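PDB 5AJ8: tubulin binding cofactor C from Leishmania major, which probably acts as a chaperone in tubulin folding and is represented here by its C-terminal domain. Local coordinates for residues H63-K68 against L73-W78; S81-E86 against M91-Y96; P95-V100 against Q134-V139. The protein carries 1 engineered substitution. One frame throughout, in Å; residues are numbered along the deposited sequence.

Contact 1: residues H63-K68 against L73-W78. Engineered in segment 73-78: Met75 (natural residue Leu).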
loop_
_atom_site.group_PDB
_atom_site.type_symbol
_atom_site.label_atom_id
_atom_site.label_comp_id
_atom_site.label_asym_id
_atom_site.label_seq_id
_atom_site.Cartn_x
_atom_site.Cartn_y
_atom_site.Cartn_z
ATOM N N HIS A 63 -7.974 -3.365 -4.004
ATOM C CA HIS A 63 -9.397 -3.539 -3.673
ATOM C C HIS A 63 -9.642 -3.815 -2.187
ATOM O O HIS A 63 -10.594 -3.261 -1.562
ATOM C CB HIS A 63 -9.965 -4.703 -4.467
ATOM C CG HIS A 63 -10.025 -4.462 -5.918
ATOM N ND1 HIS A 63 -10.687 -5.309 -6.783
ATOM C CD2 HIS A 63 -9.497 -3.478 -6.680
ATOM C CE1 HIS A 63 -10.546 -4.863 -8.018
ATOM N NE2 HIS A 63 -9.831 -3.753 -7.980
ATOM N N GLN A 64 -8.792 -4.684 -1.620
ATOM C CA GLN A 64 -8.766 -4.961 -0.185
ATOM C C GLN A 64 -7.334 -4.929 0.330
ATOM O O GLN A 64 -6.422 -5.317 -0.390
ATOM C CB GLN A 64 -9.385 -6.312 0.118
ATOM C CG GLN A 64 -10.833 -6.453 -0.318
ATOM C CD GLN A 64 -10.985 -7.038 -1.702
ATOM O OE1 GLN A 64 -10.056 -7.592 -2.258
ATOM N NE2 GLN A 64 -12.152 -6.867 -2.283
ATOM N N LEU A 65 -7.151 -4.448 1.558
ATOM C CA LEU A 65 -5.850 -4.367 2.191
ATOM C C LEU A 65 -5.930 -4.994 3.576
ATOM O O LEU A 65 -6.778 -4.623 4.375
ATOM C CB LEU A 65 -5.360 -2.925 2.308
ATOM C CG LEU A 65 -3.997 -2.688 2.978
ATOM C CD1 LEU A 65 -2.887 -3.463 2.307
ATOM C CD2 LEU A 65 -3.631 -1.208 3.003
ATOM N N ARG A 66 -5.081 -5.978 3.835
ATOM C CA ARG A 66 -5.010 -6.569 5.168
ATOM C C ARG A 66 -3.571 -6.673 5.664
ATOM O O ARG A 66 -2.679 -7.112 4.947
ATOM C CB ARG A 66 -5.697 -7.932 5.203
ATOM C CG ARG A 66 -5.664 -8.570 6.591
ATOM C CD ARG A 66 -6.882 -9.437 6.861
ATOM N NE ARG A 66 -6.902 -10.011 8.216
ATOM C CZ ARG A 66 -7.964 -10.614 8.753
ATOM N NH1 ARG A 66 -9.116 -10.704 8.081
ATOM N NH2 ARG A 66 -7.887 -11.146 9.954
ATOM N N LEU A 67 -3.361 -6.280 6.902
ATOM C CA LEU A 67 -2.036 -6.356 7.522
ATOM C C LEU A 67 -2.082 -7.165 8.827
ATOM O O LEU A 67 -2.980 -6.991 9.647
ATOM C CB LEU A 67 -1.473 -4.967 7.781
ATOM C CG LEU A 67 -1.192 -4.130 6.527
ATOM C CD1 LEU A 67 -2.266 -3.080 6.358
ATOM C CD2 LEU A 67 0.155 -3.453 6.633
ATOM N N LYS A 68 -1.101 -8.041 9.008
ATOM C CA LYS A 68 -1.040 -8.889 10.191
ATOM C C LYS A 68 0.384 -8.909 10.741
ATOM O O LYS A 68 1.325 -9.146 10.011
ATOM C CB LYS A 68 -1.481 -10.317 9.881
ATOM C CG LYS A 68 -1.391 -11.235 11.084
ATOM C CD LYS A 68 -2.072 -12.571 10.860
ATOM C CE LYS A 68 -2.055 -13.386 12.143
ATOM N NZ LYS A 68 -2.599 -14.750 11.902
ATOM N N LEU A 73 4.855 0.682 10.249
ATOM C CA LEU A 73 4.642 0.810 8.797
ATOM C C LEU A 73 3.962 2.142 8.525
ATOM O O LEU A 73 2.995 2.493 9.203
ATOM C CB LEU A 73 3.755 -0.310 8.263
ATOM C CG LEU A 73 4.225 -1.769 8.235
ATOM C CD1 LEU A 73 3.674 -2.586 7.096
ATOM C CD2 LEU A 73 5.731 -1.878 8.269
ATOM N N ASP A 74 4.510 2.918 7.586
ATOM C CA ASP A 74 3.794 4.087 7.071
ATOM C C ASP A 74 3.120 3.617 5.791
ATOM O O ASP A 74 3.805 3.221 4.835
ATOM C CB ASP A 74 4.708 5.284 6.823
ATOM C CG ASP A 74 5.202 5.948 8.116
ATOM O OD1 ASP A 74 4.662 5.666 9.208
ATOM O OD2 ASP A 74 6.187 6.734 8.028
HETATM N N MSE A 75 1.788 3.600 5.791
HETATM C CA MSE A 75 0.989 3.015 4.690
HETATM C C MSE A 75 0.340 4.115 3.881
HETATM O O MSE A 75 -0.552 4.811 4.386
HETATM C CB MSE A 75 -0.123 2.118 5.281
HETATM C CG MSE A 75 0.282 0.906 6.108
HETATM SE SE MSE A 75 1.488 -0.290 5.140
HETATM C CE MSE A 75 0.240 -0.594 3.640
ATOM N N TYR A 76 0.746 4.278 2.615
ATOM C CA TYR A 76 0.158 5.254 1.698
ATOM C C TYR A 76 -0.774 4.533 0.730
ATOM O O TYR A 76 -0.335 3.848 -0.205
ATOM C CB TYR A 76 1.255 6.028 0.956
ATOM C CG TYR A 76 2.148 6.840 1.892
ATOM C CD1 TYR A 76 3.268 6.274 2.499
ATOM C CD2 TYR A 76 1.847 8.146 2.186
ATOM C CE1 TYR A 76 4.084 7.022 3.360
ATOM C CE2 TYR A 76 2.635 8.898 3.032
ATOM C CZ TYR A 76 3.750 8.334 3.619
ATOM O OH TYR A 76 4.506 9.114 4.477
ATOM N N VAL A 77 -2.067 4.693 0.961
ATOM C CA VAL A 77 -3.049 3.736 0.548
ATOM C C VAL A 77 -4.202 4.361 -0.268
ATOM O O VAL A 77 -4.757 5.400 0.109
ATOM C CB VAL A 77 -3.628 3.046 1.820
ATOM C CG1 VAL A 77 -4.827 2.176 1.492
ATOM C CG2 VAL A 77 -2.552 2.230 2.504
ATOM N N TRP A 78 -4.566 3.693 -1.363
ATOM C CA TRP A 78 -5.839 3.939 -2.056
ATOM C C TRP A 78 -6.540 2.588 -2.121
ATOM O O TRP A 78 -6.146 1.705 -2.882
ATOM C CB TRP A 78 -5.622 4.523 -3.456
ATOM C CG TRP A 78 -6.881 5.140 -4.115
ATOM C CD1 TRP A 78 -8.159 4.642 -4.117
ATOM C CD2 TRP A 78 -6.931 6.356 -4.872
ATOM N NE1 TRP A 78 -8.995 5.490 -4.810
ATOM C CE2 TRP A 78 -8.262 6.543 -5.288
ATOM C CE3 TRP A 78 -5.978 7.323 -5.199
ATOM C CZ2 TRP A 78 -8.662 7.659 -6.040
ATOM C CZ3 TRP A 78 -6.365 8.425 -5.936
ATOM C CH2 TRP A 78 -7.698 8.594 -6.341
#
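Leu65 and Val77 point at each other tip to tip: Leu65 CD2 lies 3.6 Å from Val77 CG2 and 3.9 Å from Val77 CG1, so one methyl rests against the fork of the valine. Leu65 reaches it with CG anti to the backbone N (chi1 179°). Leu67 also works through CD2, which is 3.7 Å from Leu73 CD1, where the two leucines cross at a slant, and equally 3.7 Å from SE of Met75, which it meets end to end. Met75, an engineered residue modelled as selenomethionine, is bent at chi2 and chi3 (-55° and -58°). The folded chain sets its CE near both Leu65 CD2 (4.0 Å) and Leu67 CD2 (4.1 Å). No hydrogen bond crosses; the contact is apolar and all five residues are buried. Strand axes 9.1 Å apart leave room for two layers of side chains and rule out direct backbone pairing. The strands belong to different parallel sheets, 64-68 to one and 73-79 to the facing one. Leu65 and Leu67 also touch Leu50 of strand 47-51, Met75 packs on Val58 and Val60 of strand 56-62, and Met91 of strand 91-95 covers Leu67, Leu73 and Met75.

Contact 2: residues S81-E86 against M91-Y96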
loop_
_atom_site.group_PDB
_atom_site.type_symbol
_atom_site.label_atom_id
_atom_site.label_comp_id
_atom_site.label_asym_id
_atom_site.label_seq_id
_atom_site.Cartn_x
_atom_site.Cartn_y
_atom_site.Cartn_z
ATOM N N SER A 81 -11.870 -0.603 -0.152
ATOM C CA SER A 81 -12.555 -0.888 1.108
ATOM C C SER A 81 -11.715 -0.425 2.314
ATOM O O SER A 81 -10.579 0.002 2.159
ATOM C CB SER A 81 -12.933 -2.381 1.194
ATOM O OG SER A 81 -11.818 -3.250 0.967
ATOM N N THR A 82 -12.279 -0.497 3.507
ATOM C CA THR A 82 -11.528 -0.162 4.712
ATOM C C THR A 82 -10.367 -1.167 4.998
ATOM O O THR A 82 -10.587 -2.348 5.094
ATOM C CB THR A 82 -12.502 -0.062 5.900
ATOM O OG1 THR A 82 -13.388 1.033 5.658
ATOM C CG2 THR A 82 -11.760 0.174 7.195
ATOM N N PRO A 83 -9.124 -0.688 5.082
ATOM C CA PRO A 83 -8.021 -1.575 5.477
ATOM C C PRO A 83 -8.268 -2.241 6.819
ATOM O O PRO A 83 -8.862 -1.619 7.717
ATOM C CB PRO A 83 -6.821 -0.621 5.548
ATOM C CG PRO A 83 -7.162 0.482 4.588
ATOM C CD PRO A 83 -8.646 0.655 4.714
ATOM N N ILE A 84 -7.881 -3.510 6.935
ATOM C CA ILE A 84 -8.011 -4.280 8.175
ATOM C C ILE A 84 -6.612 -4.510 8.747
ATOM O O ILE A 84 -5.712 -4.946 8.025
ATOM C CB ILE A 84 -8.699 -5.652 7.932
ATOM C CG1 ILE A 84 -10.133 -5.455 7.419
ATOM C CG2 ILE A 84 -8.738 -6.468 9.210
ATOM C CD1 ILE A 84 -10.861 -6.728 7.022
ATOM N N ILE A 85 -6.434 -4.260 10.039
ATOM C CA ILE A 85 -5.199 -4.660 10.709
ATOM C C ILE A 85 -5.469 -5.646 11.833
ATOM O O ILE A 85 -6.582 -5.728 12.357
ATOM C CB ILE A 85 -4.396 -3.460 11.237
ATOM C CG1 ILE A 85 -5.179 -2.648 12.267
ATOM C CG2 ILE A 85 -3.980 -2.568 10.088
ATOM C CD1 ILE A 85 -4.345 -1.575 12.945
ATOM N N GLU A 86 -4.434 -6.405 12.169
ATOM C CA GLU A 86 -4.506 -7.454 13.167
ATOM C C GLU A 86 -3.126 -7.677 13.779
ATOM O O GLU A 86 -2.171 -7.963 13.056
ATOM C CB GLU A 86 -4.977 -8.759 12.532
ATOM C CG GLU A 86 -5.180 -9.874 13.533
ATOM C CD GLU A 86 -5.514 -11.219 12.908
ATOM O OE1 GLU A 86 -5.583 -11.327 11.655
ATOM O OE2 GLU A 86 -5.719 -12.178 13.697
HETATM N N MSE A 91 1.131 2.029 13.384
HETATM C CA MSE A 91 0.745 2.094 11.974
HETATM C C MSE A 91 0.309 3.510 11.710
HETATM O O MSE A 91 -0.436 4.104 12.508
HETATM C CB MSE A 91 -0.368 1.125 11.639
HETATM C CG MSE A 91 -0.151 -0.326 12.086
HETATM SE SE MSE A 91 1.422 -1.106 11.245
HETATM C CE MSE A 91 0.609 -1.390 9.484
ATOM N N ARG A 92 0.788 4.090 10.614
ATOM C CA ARG A 92 0.346 5.425 10.222
ATOM C C ARG A 92 -0.109 5.406 8.758
ATOM O O ARG A 92 0.594 4.859 7.889
ATOM C CB ARG A 92 1.482 6.439 10.394
ATOM C CG ARG A 92 2.094 6.413 11.791
ATOM C CD ARG A 92 2.973 7.629 12.050
ATOM N NE ARG A 92 4.057 7.703 11.076
ATOM C CZ ARG A 92 4.916 8.705 10.990
ATOM N NH1 ARG A 92 4.811 9.742 11.797
ATOM N NH2 ARG A 92 5.906 8.672 10.093
ATOM N N PHE A 93 -1.247 6.018 8.497
ATOM C CA PHE A 93 -1.889 5.978 7.175
ATOM C C PHE A 93 -1.970 7.310 6.470
ATOM O O PHE A 93 -2.338 8.325 7.041
ATOM C CB PHE A 93 -3.293 5.381 7.272
ATOM C CG PHE A 93 -3.290 3.906 7.530
ATOM C CD1 PHE A 93 -3.066 3.421 8.789
ATOM C CD2 PHE A 93 -3.502 3.014 6.491
ATOM C CE1 PHE A 93 -3.060 2.064 9.028
ATOM C CE2 PHE A 93 -3.475 1.657 6.704
ATOM C CZ PHE A 93 -3.250 1.175 7.978
ATOM N N GLY A 94 -1.638 7.263 5.195
ATOM C CA GLY A 94 -1.669 8.410 4.315
ATOM C C GLY A 94 -2.234 7.994 2.966
ATOM O O GLY A 94 -2.569 6.814 2.751
ATOM N N PRO A 95 -2.365 8.963 2.057
ATOM C CA PRO A 95 -2.864 8.730 0.710
ATOM C C PRO A 95 -1.786 8.319 -0.311
ATOM O O PRO A 95 -0.622 8.777 -0.255
ATOM C CB PRO A 95 -3.421 10.095 0.341
ATOM C CG PRO A 95 -2.438 11.046 0.962
ATOM C CD PRO A 95 -2.105 10.399 2.299
ATOM N N TYR A 96 -2.215 7.495 -1.258
ATOM C CA TYR A 96 -1.369 6.947 -2.339
ATOM C C TYR A 96 -0.776 8.047 -3.237
ATOM O O TYR A 96 0.304 7.885 -3.831
ATOM C CB TYR A 96 -2.243 5.999 -3.163
ATOM C CG TYR A 96 -1.598 5.155 -4.231
ATOM C CD1 TYR A 96 -0.596 4.238 -3.922
ATOM C CD2 TYR A 96 -2.032 5.232 -5.545
ATOM C CE1 TYR A 96 -0.046 3.424 -4.885
ATOM C CE2 TYR A 96 -1.489 4.424 -6.521
ATOM C CZ TYR A 96 -0.494 3.521 -6.187
ATOM O OH TYR A 96 0.040 2.711 -7.153
#
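The ring of Phe93 projects toward Pro83 and Ile85, and its far end fits the notch between these two residues. CE2 of Phe93 is 4.2 Å from CB of Pro83, which approaches the ring obliquely, while CZ of Phe93 is 4.4 Å from CG2 of Ile85, a methyl set at the ring edge and close to its plane. The aromatic tip is therefore the bump, and the proline ring and the isoleucine branch are the two shoulders of the hollow. Ile85 is shared between two neighbours: CG2 goes to the phenyl edge, whereas CD1, at the end of the extended longer branch, lies 4.5 Å from CG of Met91, itself a selenomethionine. The fit is one of shallow apolar contacts, with no hydrogen bond across. CA atoms 9.9 Å apart for Pro83 and Phe93, and 9.1 Å for Ile85 and Met91, leave the space between the backbones to be filled by side chains. Other layers complete the packing: Trp153 of strand 153-155 touches Ile85, Met91 and Phe93, while Met75 touches Met91 and Phe93, and Leu65 touches Pro83. Strand 84-86 in one parallel sheet facing strand 91-95 in the other, with successive strands of the chain falling in alternate sheets, is the construction of the right-handed parallel beta-helix known from the cofactor C family.

Contact 3: residues P95-V100 against Q134-V139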
loop_
_atom_site.group_PDB
_atom_site.type_symbol
_atom_site.label_atom_id
_atom_site.label_comp_id
_atom_site.label_asym_id
_atom_site.label_seq_id
_atom_site.Cartn_x
_atom_site.Cartn_y
_atom_site.Cartn_z
ATOM N N PRO A 95 -2.365 8.963 2.057
ATOM C CA PRO A 95 -2.864 8.730 0.710
ATOM C C PRO A 95 -1.786 8.319 -0.311
ATOM O O PRO A 95 -0.622 8.777 -0.255
ATOM C CB PRO A 95 -3.421 10.095 0.341
ATOM C CG PRO A 95 -2.438 11.046 0.962
ATOM C CD PRO A 95 -2.105 10.399 2.299
ATOM N N TYR A 96 -2.215 7.495 -1.258
ATOM C CA TYR A 96 -1.369 6.947 -2.339
ATOM C C TYR A 96 -0.776 8.047 -3.237
ATOM O O TYR A 96 0.304 7.885 -3.831
ATOM C CB TYR A 96 -2.243 5.999 -3.163
ATOM C CG TYR A 96 -1.598 5.155 -4.231
ATOM C CD1 TYR A 96 -0.596 4.238 -3.922
ATOM C CD2 TYR A 96 -2.032 5.232 -5.545
ATOM C CE1 TYR A 96 -0.046 3.424 -4.885
ATOM C CE2 TYR A 96 -1.489 4.424 -6.521
ATOM C CZ TYR A 96 -0.494 3.521 -6.187
ATOM O OH TYR A 96 0.040 2.711 -7.153
ATOM N N ARG A 97 -1.487 9.157 -3.330
ATOM C CA ARG A 97 -1.031 10.291 -4.106
ATOM C C ARG A 97 0.355 10.837 -3.642
ATOM O O ARG A 97 1.016 11.528 -4.400
ATOM C CB ARG A 97 -2.096 11.403 -4.122
ATOM C CG ARG A 97 -2.363 12.033 -2.774
ATOM C CD ARG A 97 -3.443 13.106 -2.842
ATOM N NE ARG A 97 -3.757 13.588 -1.498
ATOM C CZ ARG A 97 -4.833 13.256 -0.774
ATOM N NH1 ARG A 97 -5.777 12.443 -1.255
ATOM N NH2 ARG A 97 -4.987 13.768 0.455
ATOM N N CYS A 98 0.785 10.508 -2.412
ATOM C CA CYS A 98 2.150 10.837 -1.972
ATOM C C CYS A 98 3.225 10.162 -2.819
ATOM O O CYS A 98 4.372 10.593 -2.793
ATOM C CB CYS A 98 2.366 10.468 -0.489
ATOM S SG CYS A 98 1.301 11.449 0.590
ATOM N N TRP A 99 2.896 9.079 -3.528
ATOM C CA TRP A 99 3.859 8.536 -4.480
ATOM C C TRP A 99 3.794 9.334 -5.782
ATOM O O TRP A 99 3.181 8.899 -6.758
ATOM C CB TRP A 99 3.668 7.032 -4.719
ATOM C CG TRP A 99 4.720 6.452 -5.633
ATOM C CD1 TRP A 99 5.967 6.968 -5.894
ATOM C CD2 TRP A 99 4.634 5.242 -6.367
ATOM N NE1 TRP A 99 6.650 6.151 -6.745
ATOM C CE2 TRP A 99 5.856 5.077 -7.047
ATOM C CE3 TRP A 99 3.638 4.268 -6.523
ATOM C CZ2 TRP A 99 6.101 3.986 -7.873
ATOM C CZ3 TRP A 99 3.904 3.174 -7.332
ATOM C CH2 TRP A 99 5.108 3.044 -7.989
ATOM N N VAL A 100 4.413 10.514 -5.752
ATOM C CA VAL A 100 4.471 11.416 -6.888
ATOM C C VAL A 100 5.145 10.731 -8.067
ATOM O O VAL A 100 4.749 10.928 -9.213
ATOM C CB VAL A 100 5.209 12.738 -6.549
ATOM C CG1 VAL A 100 5.268 13.649 -7.774
ATOM C CG2 VAL A 100 4.511 13.484 -5.405
ATOM N N GLN A 134 -10.400 8.441 -0.013
ATOM C CA GLN A 134 -10.285 8.769 1.409
ATOM C C GLN A 134 -10.532 7.592 2.364
ATOM O O GLN A 134 -10.623 7.797 3.560
ATOM C CB GLN A 134 -11.175 9.994 1.748
ATOM C CG GLN A 134 -10.751 11.279 0.979
ATOM C CD GLN A 134 -9.278 11.693 1.224
ATOM O OE1 GLN A 134 -8.458 11.817 0.291
ATOM N NE2 GLN A 134 -8.938 11.886 2.494
ATOM N N ASN A 135 -10.590 6.363 1.856
ATOM C CA ASN A 135 -10.705 5.191 2.729
ATOM C C ASN A 135 -9.504 4.979 3.650
ATOM O O ASN A 135 -9.626 4.325 4.677
ATOM C CB ASN A 135 -10.966 3.915 1.921
ATOM C CG ASN A 135 -12.392 3.843 1.382
ATOM O OD1 ASN A 135 -13.283 4.550 1.859
ATOM N ND2 ASN A 135 -12.612 2.990 0.400
ATOM N N TYR A 136 -8.365 5.565 3.321
ATOM C CA TYR A 136 -7.190 5.429 4.188
ATOM C C TYR A 136 -7.345 6.065 5.586
ATOM O O TYR A 136 -6.573 5.744 6.473
ATOM C CB TYR A 136 -5.934 5.982 3.498
ATOM C CG TYR A 136 -5.892 7.463 3.432
ATOM C CD1 TYR A 136 -6.454 8.135 2.361
ATOM C CD2 TYR A 136 -5.292 8.214 4.428
ATOM C CE1 TYR A 136 -6.436 9.500 2.291
ATOM C CE2 TYR A 136 -5.275 9.598 4.350
ATOM C CZ TYR A 136 -5.847 10.218 3.269
ATOM O OH TYR A 136 -5.847 11.579 3.175
ATOM N N VAL A 137 -8.283 6.994 5.777
ATOM C CA VAL A 137 -8.446 7.626 7.092
ATOM C C VAL A 137 -9.249 6.734 8.042
ATOM O O VAL A 137 -9.306 7.010 9.203
ATOM C CB VAL A 137 -9.069 9.052 7.055
ATOM C CG1 VAL A 137 -8.298 9.959 6.102
ATOM C CG2 VAL A 137 -10.555 9.013 6.699
ATOM N N LYS A 138 -9.863 5.669 7.536
ATOM C CA LYS A 138 -10.601 4.755 8.386
ATOM C C LYS A 138 -9.948 3.371 8.305
ATOM O O LYS A 138 -9.709 2.855 7.231
ATOM C CB LYS A 138 -12.088 4.728 8.049
ATOM C CG LYS A 138 -12.867 3.695 8.860
ATOM C CD LYS A 138 -14.346 4.037 8.965
ATOM C CE LYS A 138 -14.996 3.448 10.211
ATOM N NZ LYS A 138 -15.766 2.192 9.964
ATOM N N VAL A 139 -9.586 2.823 9.456
ATOM C CA VAL A 139 -8.874 1.547 9.524
ATOM C C VAL A 139 -9.632 0.664 10.490
ATOM O O VAL A 139 -10.177 1.146 11.481
ATOM C CB VAL A 139 -7.404 1.748 9.965
ATOM C CG1 VAL A 139 -6.720 0.422 10.262
ATOM C CG2 VAL A 139 -6.642 2.531 8.896
#
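Pro95 lies across one face of the Tyr136 ring. Its CB is 4.1 Å from the ring centroid and 29° off the normal, a CH-pi contact, and its backbone N stands 3.7 Å above the ring plane near the centre. Val137 CG1 covers the opposite face, so the ring is held between the proline and a residue of its own turn. Through the carbonyl of Pro95 the chain makes a 3-10 turn, Cys98 N bonding to Pro95 O. In Arg97, CG sits between the backbone N and the carbonyl carbon, and the extended chain carries the guanidinium to Pro95, whose CB lies 3.6 Å above its centre. The strongest partner of NH1 is Glu133, in a salt bridge. NH1 of Arg97 also donates to OE1 of Gln134 at 3.2 Å, nearly straight (172°) and in the guanidinium plane; the two flat groups lie only 24° apart. From the same amide, Gln134 NE2 donates a 3.2 Å hydrogen bond to Tyr136 OH. Two 3-10 turns, 96-98 and 135-137, with the residues just before them, thus meet through a buried proline CH-pi contact and a solvent-facing polar network, joining loops that follow strand 91-95 and precede strand 140-141 of the beta-helix.

Contacts 1 and 2 are successive layers across the same interior, their centres about 4 Å apart. Strands 73-79 and 91-95 are adjacent in one sheet, with probable hydrogen bonds from Met75 N to Arg92 O at 2.7 Å and from Gly94 N to Met75 O at 2.8 Å. Away from that interior, salt bridges tie each segment of contact 1 to one of contact 2: Asp74 to Arg92 in one sheet and Arg66 to Glu86 in the other. Contact 3 takes over where strand 91-95 ends, sharing Pro95 and Tyr96 with contact 2. Its centre is about 8 Å from that of contact 2 and 9 Å from that of contact 1. Packing continues directly: Phe93 CB meets Tyr136 O at 3.4 Å.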